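Local structure of xylan esterase 1 (Thermoanaerobacterium sp. 'JW/SL YS485', 3FCY) at residues Arg143-Gly157 and His163-Phe177. The protein probably removes acetyl groups from xylan and related acetylated substrates, as a carbohydrate esterase of family CE7 with an alpha/beta-hydrolase fold. Sequence-based numbering, arbitrary orientation.
Sequences RGQGGQSQDVGGVTG and HIIRGLDDDADNMLF
Thr156 N reaches the carboxylate of Asp170, making the one direct hydrogen bond between 143-157 and 163-177: 3.2 Å to OD2, which it meets on the anti side, tilted 27° out of the carboxylate plane. With CG anti to the backbone N (chi1 -161°), Asp170 leans across to the neighbouring loop, while its OD1 takes a bond from Asn174 ND2 at 2.8 Å, arriving from above the carboxylate plane. Waters add further links. One joins Thr156 O to Gly167 N; another sits between Asp151 OD2 and Arg166 NH1, whose direct salt bridge is long at 3.9 Å. Asp151 OD1 closes an Asx turn onto Gly153 N.

Van der Waals contacts complete the fit. Val155 sets CG2 against Arg166 CD at 3.9 Å and CG1 near Asn174 O. Both Leu176 methyls abut the Asp151 carboxylate; within 163-177, CD2 also lies over the centre of the His163 ring, whose CE1 is 3.1 Å from Arg143 O.

Thr159 of the second subunit hydrogen-bonds Asp151 and His163 through OG1 and Arg166 through its carbonyl O. The chemistry implies a mostly buried junction, held by one direct bond, bridging waters and that threonine, between the loop after strand 136-140 and the turns leading into helix 176-192.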
loop_
_atom_site.group_PDB
_atom_site.type_symbol
_atom_site.label_atom_id
_atom_site.label_comp_id
_atom_site.label_asym_id
_atom_site.label_seq_id
_atom_site.Cartn_x
_atom_site.Cartn_y
_atom_site.Cartn_z
ATOM N N ARG A 143 24.735 16.993 13.908
ATOM C CA ARG A 143 24.138 17.417 15.171
ATOM C C ARG A 143 22.722 16.882 15.348
ATOM O O ARG A 143 21.912 16.940 14.429
ATOM C CB ARG A 143 24.066 18.945 15.247
ATOM C CG ARG A 143 25.396 19.657 15.176
ATOM C CD ARG A 143 25.206 21.163 15.295
ATOM N NE ARG A 143 26.486 21.858 15.250
ATOM C CZ ARG A 143 26.712 23.058 15.772
ATOM N NH1 ARG A 143 25.732 23.712 16.388
ATOM N NH2 ARG A 143 27.921 23.596 15.689
ATOM N N GLY A 144 22.440 16.366 16.537
ATOM C CA GLY A 144 21.112 15.869 16.859
ATOM C C GLY A 144 20.456 14.794 16.011
ATOM O O GLY A 144 19.233 14.633 16.080
ATOM N N GLN A 145 21.225 14.057 15.213
ATOM C CA GLN A 145 20.610 13.005 14.418
ATOM C C GLN A 145 20.856 11.630 15.049
ATOM O O GLN A 145 20.661 11.471 16.257
ATOM C CB GLN A 145 21.079 13.086 12.953
ATOM C CG GLN A 145 20.659 14.416 12.310
ATOM C CD GLN A 145 20.684 14.424 10.788
ATOM O OE1 GLN A 145 21.043 13.433 10.146
ATOM N NE2 GLN A 145 20.295 15.556 10.203
ATOM N N GLY A 146 21.281 10.644 14.267
ATOM C CA GLY A 146 21.476 9.317 14.834
ATOM C C GLY A 146 22.789 9.021 15.536
ATOM O O GLY A 146 22.975 7.916 16.051
ATOM N N GLY A 147 23.694 9.996 15.577
ATOM C CA GLY A 147 24.989 9.768 16.199
ATOM C C GLY A 147 25.224 10.405 17.554
ATOM O O GLY A 147 24.309 10.513 18.369
ATOM N N GLN A 148 26.461 10.835 17.790
ATOM C CA GLN A 148 26.828 11.445 19.062
ATOM C C GLN A 148 27.158 12.932 19.001
ATOM O O GLN A 148 27.848 13.451 19.879
ATOM C CB GLN A 148 28.007 10.690 19.675
ATOM C CG GLN A 148 27.659 9.285 20.124
ATOM C CD GLN A 148 26.559 9.277 21.169
ATOM O OE1 GLN A 148 26.690 9.899 22.227
ATOM N NE2 GLN A 148 25.466 8.572 20.879
ATOM N N SER A 149 26.673 13.622 17.975
ATOM C CA SER A 149 26.933 15.054 17.866
ATOM C C SER A 149 25.791 15.836 18.496
ATOM O O SER A 149 24.617 15.502 18.334
ATOM C CB SER A 149 27.119 15.472 16.407
ATOM O OG SER A 149 28.364 14.998 15.920
ATOM N N GLN A 150 26.153 16.894 19.210
ATOM C CA GLN A 150 25.186 17.722 19.913
ATOM C C GLN A 150 24.538 18.864 19.132
ATOM O O GLN A 150 25.178 19.530 18.318
ATOM C CB GLN A 150 25.865 18.264 21.178
ATOM C CG GLN A 150 25.184 19.424 21.873
ATOM C CD GLN A 150 26.008 19.912 23.058
ATOM O OE1 GLN A 150 27.240 19.890 23.017
ATOM N NE2 GLN A 150 25.334 20.364 24.113
ATOM N N ASP A 151 23.244 19.053 19.385
ATOM C CA ASP A 151 22.449 20.135 18.807
ATOM C C ASP A 151 22.022 20.906 20.051
ATOM O O ASP A 151 21.151 20.452 20.801
ATOM C CB ASP A 151 21.211 19.595 18.074
ATOM C CG ASP A 151 20.238 20.701 17.655
ATOM O OD1 ASP A 151 20.615 21.891 17.694
ATOM O OD2 ASP A 151 19.091 20.378 17.270
ATOM N N VAL A 152 22.660 22.049 20.287
ATOM C CA VAL A 152 22.362 22.863 21.460
ATOM C C VAL A 152 20.985 23.516 21.391
ATOM O O VAL A 152 20.509 24.081 22.375
ATOM C CB VAL A 152 23.435 23.969 21.669
ATOM C CG1 VAL A 152 24.792 23.331 21.947
ATOM C CG2 VAL A 152 23.512 24.871 20.447
ATOM N N GLY A 153 20.346 23.427 20.227
ATOM C CA GLY A 153 19.028 24.013 20.063
ATOM C C GLY A 153 18.999 25.504 20.340
ATOM O O GLY A 153 19.874 26.250 19.890
ATOM N N GLY A 154 17.988 25.944 21.082
ATOM C CA GLY A 154 17.869 27.353 21.399
ATOM C C GLY A 154 17.263 28.131 20.250
ATOM O O GLY A 154 17.623 29.279 20.009
ATOM N N VAL A 155 16.342 27.500 19.533
ATOM C CA VAL A 155 15.681 28.145 18.411
ATOM C C VAL A 155 14.185 28.245 18.664
ATOM O O VAL A 155 13.619 27.470 19.436
ATOM C CB VAL A 155 15.886 27.355 17.105
ATOM C CG1 VAL A 155 17.366 27.287 16.763
ATOM C CG2 VAL A 155 15.304 25.951 17.252
ATOM N N THR A 156 13.544 29.207 18.017
ATOM C CA THR A 156 12.107 29.365 18.164
ATOM C C THR A 156 11.469 28.575 17.030
ATOM O O THR A 156 12.146 28.199 16.070
ATOM C CB THR A 156 11.689 30.842 18.056
ATOM O OG1 THR A 156 12.162 31.378 16.817
ATOM C CG2 THR A 156 12.274 31.644 19.210
ATOM N N GLY A 157 10.174 28.310 17.140
ATOM C CA GLY A 157 9.508 27.560 16.096
ATOM C C GLY A 157 9.530 26.061 16.343
ATOM O O GLY A 157 9.961 25.596 17.397
ATOM N N HIS A 163 15.204 18.889 10.317
ATOM C CA HIS A 163 16.282 19.834 10.565
ATOM C C HIS A 163 16.341 20.926 9.494
ATOM O O HIS A 163 16.952 21.973 9.704
ATOM C CB HIS A 163 17.623 19.098 10.636
ATOM C CG HIS A 163 17.894 18.471 11.968
ATOM N ND1 HIS A 163 18.973 17.643 12.193
ATOM C CD2 HIS A 163 17.247 18.577 13.155
ATOM C CE1 HIS A 163 18.981 17.268 13.460
ATOM N NE2 HIS A 163 17.944 17.821 14.065
ATOM N N ILE A 164 15.711 20.682 8.347
ATOM C CA ILE A 164 15.703 21.672 7.272
ATOM C C ILE A 164 14.952 22.932 7.705
ATOM O O ILE A 164 15.405 24.048 7.449
ATOM C CB ILE A 164 15.033 21.122 5.998
ATOM C CG1 ILE A 164 15.853 19.955 5.443
ATOM C CG2 ILE A 164 14.893 22.233 4.955
ATOM C CD1 ILE A 164 15.259 19.326 4.200
ATOM N N ILE A 165 13.799 22.749 8.349
ATOM C CA ILE A 165 12.999 23.878 8.810
ATOM C C ILE A 165 13.334 24.275 10.243
ATOM O O ILE A 165 12.708 25.170 10.800
ATOM C CB ILE A 165 11.478 23.578 8.737
ATOM C CG1 ILE A 165 11.130 22.396 9.646
ATOM C CG2 ILE A 165 11.070 23.284 7.299
ATOM C CD1 ILE A 165 9.634 22.169 9.795
ATOM N N ARG A 166 14.315 23.605 10.843
ATOM C CA ARG A 166 14.717 23.910 12.214
ATOM C C ARG A 166 15.379 25.295 12.255
ATOM O O ARG A 166 16.438 25.502 11.664
ATOM C CB ARG A 166 15.687 22.838 12.732
ATOM C CG ARG A 166 15.992 22.905 14.233
ATOM C CD ARG A 166 14.725 22.732 15.087
ATOM N NE ARG A 166 14.033 21.479 14.793
ATOM C CZ ARG A 166 14.368 20.287 15.282
ATOM N NH1 ARG A 166 15.396 20.161 16.113
ATOM N NH2 ARG A 166 13.685 19.207 14.916
ATOM N N GLY A 167 14.741 26.235 12.948
ATOM C CA GLY A 167 15.264 27.587 13.035
ATOM C C GLY A 167 14.790 28.456 11.881
ATOM O O GLY A 167 15.236 29.597 11.719
ATOM N N LEU A 168 13.876 27.925 11.076
ATOM C CA LEU A 168 13.350 28.663 9.931
ATOM C C LEU A 168 12.565 29.916 10.348
ATOM O O LEU A 168 12.586 30.920 9.639
ATOM C CB LEU A 168 12.472 27.744 9.075
ATOM C CG LEU A 168 11.904 28.316 7.769
ATOM C CD1 LEU A 168 13.035 28.784 6.858
ATOM C CD2 LEU A 168 11.070 27.256 7.077
ATOM N N ASP A 169 11.870 29.859 11.484
ATOM C CA ASP A 169 11.112 31.019 11.968
ATOM C C ASP A 169 11.954 31.879 12.912
ATOM O O ASP A 169 11.450 32.821 13.520
ATOM C CB ASP A 169 9.836 30.596 12.709
ATOM C CG ASP A 169 8.763 30.066 11.782
ATOM O OD1 ASP A 169 8.672 30.540 10.628
ATOM O OD2 ASP A 169 7.993 29.184 12.218
ATOM N N ASP A 170 13.229 31.538 13.047
ATOM C CA ASP A 170 14.142 32.288 13.905
ATOM C C ASP A 170 15.013 33.108 12.947
ATOM O O ASP A 170 14.780 33.098 11.736
ATOM C CB ASP A 170 15.045 31.312 14.669
ATOM C CG ASP A 170 15.683 31.932 15.898
ATOM O OD1 ASP A 170 16.153 33.086 15.814
ATOM O OD2 ASP A 170 15.725 31.253 16.948
ATOM N N ASP A 171 16.007 33.821 13.469
ATOM C CA ASP A 171 16.889 34.590 12.595
ATOM C C ASP A 171 17.625 33.634 11.657
ATOM O O ASP A 171 17.990 32.527 12.058
ATOM C CB ASP A 171 17.915 35.380 13.407
ATOM C CG ASP A 171 18.776 36.272 12.531
ATOM O OD1 ASP A 171 18.255 37.290 12.026
ATOM O OD2 ASP A 171 19.966 35.950 12.332
ATOM N N ALA A 172 17.845 34.056 10.415
ATOM C CA ALA A 172 18.529 33.212 9.435
ATOM C C ALA A 172 19.850 32.639 9.952
ATOM O O ALA A 172 20.209 31.503 9.628
ATOM C CB ALA A 172 18.771 33.994 8.147
ATOM N N ASP A 173 20.569 33.418 10.756
ATOM C CA ASP A 173 21.852 32.965 11.293
ATOM C C ASP A 173 21.705 31.859 12.342
ATOM O O ASP A 173 22.705 31.333 12.830
ATOM C CB ASP A 173 22.627 34.141 11.909
ATOM C CG ASP A 173 23.070 35.173 10.873
ATOM O OD1 ASP A 173 23.748 36.145 11.266
ATOM O OD2 ASP A 173 22.748 35.022 9.675
ATOM N N ASN A 174 20.469 31.508 12.690
ATOM C CA ASN A 174 20.228 30.463 13.689
ATOM C C ASN A 174 19.670 29.179 13.076
ATOM O O ASN A 174 19.234 28.271 13.794
ATOM C CB ASN A 174 19.273 30.967 14.777
ATOM C CG ASN A 174 19.815 32.181 15.513
ATOM O OD1 ASN A 174 20.993 32.226 15.882
ATOM N ND2 ASN A 174 18.954 33.168 15.744
ATOM N N MET A 175 19.681 29.102 11.749
ATOM C CA MET A 175 19.183 27.913 11.066
ATOM C C MET A 175 20.158 26.771 11.332
ATOM O O MET A 175 21.360 26.910 11.117
ATOM C CB MET A 175 19.039 28.204 9.575
ATOM C CG MET A 175 17.914 29.195 9.296
ATOM S SD MET A 175 17.834 29.764 7.600
ATOM C CE MET A 175 17.072 28.355 6.803
ATOM N N LEU A 176 19.637 25.647 11.816
ATOM C CA LEU A 176 20.476 24.506 12.163
ATOM C C LEU A 176 21.393 23.965 11.067
ATOM O O LEU A 176 22.539 23.630 11.349
ATOM C CB LEU A 176 19.620 23.364 12.724
ATOM C CG LEU A 176 20.400 22.132 13.191
ATOM C CD1 LEU A 176 21.431 22.536 14.240
ATOM C CD2 LEU A 176 19.440 21.088 13.759
ATOM N N PHE A 177 20.920 23.858 9.829
ATOM C CA PHE A 177 21.807 23.336 8.785
ATOM C C PHE A 177 22.922 24.320 8.457
ATOM O O PHE A 177 23.895 23.975 7.789
ATOM C CB PHE A 177 21.034 22.955 7.519
ATOM C CG PHE A 177 20.682 21.492 7.451
ATOM C CD1 PHE A 177 21.686 20.523 7.415
ATOM C CD2 PHE A 177 19.354 21.078 7.453
ATOM C CE1 PHE A 177 21.370 19.159 7.386
ATOM C CE2 PHE A 177 19.028 19.722 7.424
ATOM C CZ PHE A 177 20.037 18.760 7.392
HETATM O O HOH W 1 16.987 22.022 17.436
HETATM O O HOH W 2 16.698 31.647 19.122
HETATM O O HOH W 3 12.412 25.914 14.477
#